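Local coordinates for protein N-acetyltransferase (Escherichia coli, PDB 6GTQ) that probably transfers an acetyl group from acetyl-coenzyme A to an acceptor amine, being a GNAT-family acetyltransferase, at residues T35-L38 and V39-R43. The protein carries 1 engineered substitution. Sequence-based numbering, arbitrary orientation.
Sequences TTHL and VRQHR
Val-39 packs against Leu-38 at the first turn of helix 38-43, where its CG2 meets Leu-38 CD2 at 4.1 Å. The two side chains then part. Leu-38 runs into the core, against Phe-33 of helix 28-36 and strands 48-53 and 61-74. Val-39 CG1 lies against one face of the Arg-43 guanidinium, a turn further on, offset toward its rim. A chi1 of 74° turns Arg-40 CG back toward the N-cap, to 3.5 Å from His-37 O. Outside the two segments, the Arg-40 guanidinium pairs through NH1 with a bound phosphate ion, probably from the crystallisation liquor.

Gln-41 meets His-37, the N-cap residue, twice: by a backbone hydrogen bond and by way of water. Its backbone N donates to His-37 O at 3.0 Å, the first i to i+4 bond of the turn. Its extended side chain brings NE2 obliquely beside the imidazole, 4.1 Å from His-37 ND1, with the amide and ring planes 50° apart. One water bridges these groups: it accepts from Gln-41 NE2 at 3.1 Å and lies 2.8 Å from His-37 ND1. His-42 N continues the helical pattern to Leu-38 O at 3.0 Å. Its ring is turned away and accepts a hydrogen bond at ND1 from the backbone N of Ala-49. This ties the short helix to strand 48-53, in the helical region between the first two strands, consistent with a GNAT fold.

The cap residue is thus held through its carbonyl and, by way of water, through its imidazole. The nearby Arg-40 guanidinium would probably disfavour a positive charge on that imidazole, though the phosphate may offset this.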
ATOM      1  N   THR A  35     -13.724   5.485  -9.887  1.00 52.21           N
ATOM      2  CA  THR A  35     -14.999   5.423 -10.603  1.00 53.37           C
ATOM      3  C   THR A  35     -14.883   5.227 -12.133  1.00 57.79           C
ATOM      4  O   THR A  35     -15.917   5.003 -12.766  1.00 57.75           O
ATOM      5  CB  THR A  35     -15.868   6.648 -10.249  1.00 62.17           C
ATOM      6  OG1 THR A  35     -15.086   7.839 -10.374  1.00 66.63           O
ATOM      7  CG2 THR A  35     -16.452   6.562  -8.840  1.00 54.70           C
ATOM      8  N   THR A  36     -13.665   5.281 -12.727  1.00 55.49           N
ATOM      9  CA  THR A  36     -13.515   5.114 -14.188  1.00 56.96           C
ATOM     10  C   THR A  36     -12.372   4.168 -14.634  1.00 58.78           C
ATOM     11  O   THR A  36     -12.397   3.709 -15.780  1.00 57.78           O
ATOM     12  CB  THR A  36     -13.378   6.490 -14.928  1.00 72.93           C
ATOM     13  OG1 THR A  36     -12.208   7.187 -14.502  1.00 75.00           O
ATOM     14  CG2 THR A  36     -14.600   7.392 -14.788  1.00 73.75           C
ATOM     15  N   HIS A  37     -11.370   3.887 -13.767  1.00 55.64           N
ATOM     16  CA  HIS A  37     -10.208   3.082 -14.187  1.00 54.69           C
ATOM     17  C   HIS A  37      -9.851   1.872 -13.326  1.00 55.12           C
ATOM     18  O   HIS A  37      -9.324   0.906 -13.880  1.00 54.67           O
ATOM     19  CB  HIS A  37      -8.957   3.977 -14.342  1.00 56.39           C
ATOM     20  CG  HIS A  37      -9.050   4.931 -15.494  1.00 62.79           C
ATOM     21  ND1 HIS A  37      -8.937   4.494 -16.806  1.00 65.96           N
ATOM     22  CD2 HIS A  37      -9.297   6.260 -15.497  1.00 66.66           C
ATOM     23  CE1 HIS A  37      -9.107   5.569 -17.559  1.00 67.67           C
ATOM     24  NE2 HIS A  37      -9.325   6.656 -16.817  1.00 68.62           N
ATOM     25  N   LEU A  38     -10.096   1.919 -12.003  1.00 49.40           N
ATOM     26  CA  LEU A  38      -9.742   0.853 -11.056  1.00 47.48           C
ATOM     27  C   LEU A  38     -10.243  -0.544 -11.443  1.00 50.59           C
ATOM     28  O   LEU A  38      -9.437  -1.478 -11.484  1.00 50.57           O
ATOM     29  CB  LEU A  38     -10.181   1.201  -9.613  1.00 47.18           C
ATOM     30  CG  LEU A  38      -9.862   0.148  -8.538  1.00 49.79           C
ATOM     31  CD1 LEU A  38      -9.299   0.774  -7.303  1.00 49.49           C
ATOM     32  CD2 LEU A  38     -11.082  -0.664  -8.182  1.00 52.33           C
ATOM     33  N   VAL A  39     -11.563  -0.694 -11.671  1.00 46.17           N
ATOM     34  CA  VAL A  39     -12.191  -1.974 -12.005  1.00 45.23           C
ATOM     35  C   VAL A  39     -11.620  -2.560 -13.319  1.00 51.51           C
ATOM     36  O   VAL A  39     -11.271  -3.742 -13.340  1.00 51.17           O
ATOM     37  CB  VAL A  39     -13.748  -1.890 -11.989  1.00 48.86           C
ATOM     38  CG1 VAL A  39     -14.383  -3.208 -12.399  1.00 48.47           C
ATOM     39  CG2 VAL A  39     -14.264  -1.468 -10.614  1.00 48.11           C
ATOM     40  N   ARG A  40     -11.482  -1.742 -14.387  1.00 50.02           N
ATOM     41  CA  ARG A  40     -10.961  -2.271 -15.649  1.00 51.12           C
ATOM     42  C   ARG A  40      -9.479  -2.621 -15.563  1.00 54.49           C
ATOM     43  O   ARG A  40      -9.093  -3.650 -16.100  1.00 54.59           O
ATOM     44  CB  ARG A  40     -11.291  -1.383 -16.865  1.00 54.65           C
ATOM     45  CG  ARG A  40     -10.509  -0.087 -17.012  1.00 69.40           C
ATOM     46  CD  ARG A  40     -10.853   0.619 -18.311  1.00 79.91           C
ATOM     47  NE  ARG A  40     -10.764  -0.274 -19.468  1.00 88.35           N
ATOM     48  CZ  ARG A  40     -10.425   0.107 -20.694  1.00103.50           C
ATOM     49  NH1 ARG A  40     -10.370  -0.779 -21.678  1.00 92.96           N
ATOM     50  NH2 ARG A  40     -10.127   1.376 -20.943  1.00 91.86           N
ATOM     51  N   GLN A  41      -8.671  -1.832 -14.828  1.00 50.21           N
ATOM     52  CA  GLN A  41      -7.241  -2.114 -14.655  1.00 48.60           C
ATOM     53  C   GLN A  41      -6.980  -3.365 -13.824  1.00 49.86           C
ATOM     54  O   GLN A  41      -6.038  -4.095 -14.122  1.00 49.83           O
ATOM     55  CB  GLN A  41      -6.490  -0.901 -14.119  1.00 49.48           C
ATOM     56  CG  GLN A  41      -6.293   0.128 -15.226  1.00 49.30           C
ATOM     57  CD  GLN A  41      -5.459   1.309 -14.857  1.00 61.93           C
ATOM     58  OE1 GLN A  41      -4.672   1.299 -13.899  1.00 59.47           O
ATOM     59  NE2 GLN A  41      -5.605   2.355 -15.638  1.00 52.43           N
ATOM     60  N   HIS A  42      -7.842  -3.648 -12.835  1.00 44.87           N
ATOM     61  CA  HIS A  42      -7.759  -4.860 -12.026  1.00 43.68           C
ATOM     62  C   HIS A  42      -8.130  -6.052 -12.911  1.00 49.84           C
ATOM     63  O   HIS A  42      -7.327  -6.969 -13.075  1.00 49.07           O
ATOM     64  CB  HIS A  42      -8.681  -4.765 -10.801  1.00 43.65           C
ATOM     65  CG  HIS A  42      -8.725  -6.011  -9.960  1.00 46.18           C
ATOM     66  ND1 HIS A  42      -7.902  -6.168  -8.864  1.00 46.93           N
ATOM     67  CD2 HIS A  42      -9.513  -7.104 -10.073  1.00 48.01           C
ATOM     68  CE1 HIS A  42      -8.202  -7.351  -8.354  1.00 46.20           C
ATOM     69  NE2 HIS A  42      -9.158  -7.957  -9.056  1.00 47.39           N
ATOM     70  N   ARG A  43      -9.321  -6.009 -13.532  1.00 48.48           N
ATOM     71  CA  ARG A  43      -9.788  -7.082 -14.412  1.00 49.53           C
ATOM     72  C   ARG A  43      -8.892  -7.325 -15.629  1.00 55.03           C
ATOM     73  O   ARG A  43      -8.836  -8.462 -16.102  1.00 56.47           O
ATOM     74  CB  ARG A  43     -11.230  -6.849 -14.834  1.00 51.47           C
ATOM     75  CG  ARG A  43     -12.244  -6.999 -13.707  1.00 60.61           C
ATOM     76  CD  ARG A  43     -13.465  -6.250 -14.142  1.00 72.01           C
ATOM     77  NE  ARG A  43     -14.670  -6.553 -13.376  1.00 79.67           N
ATOM     78  CZ  ARG A  43     -15.895  -6.450 -13.883  1.00 90.02           C
ATOM     79  NH1 ARG A  43     -16.069  -6.094 -15.152  1.00 62.36           N
ATOM     80  NH2 ARG A  43     -16.953  -6.728 -13.136  1.00 83.58           N
TER
HETATM   81  O   HOH W   1      -7.434   2.565 -18.185  1.00 64.31           O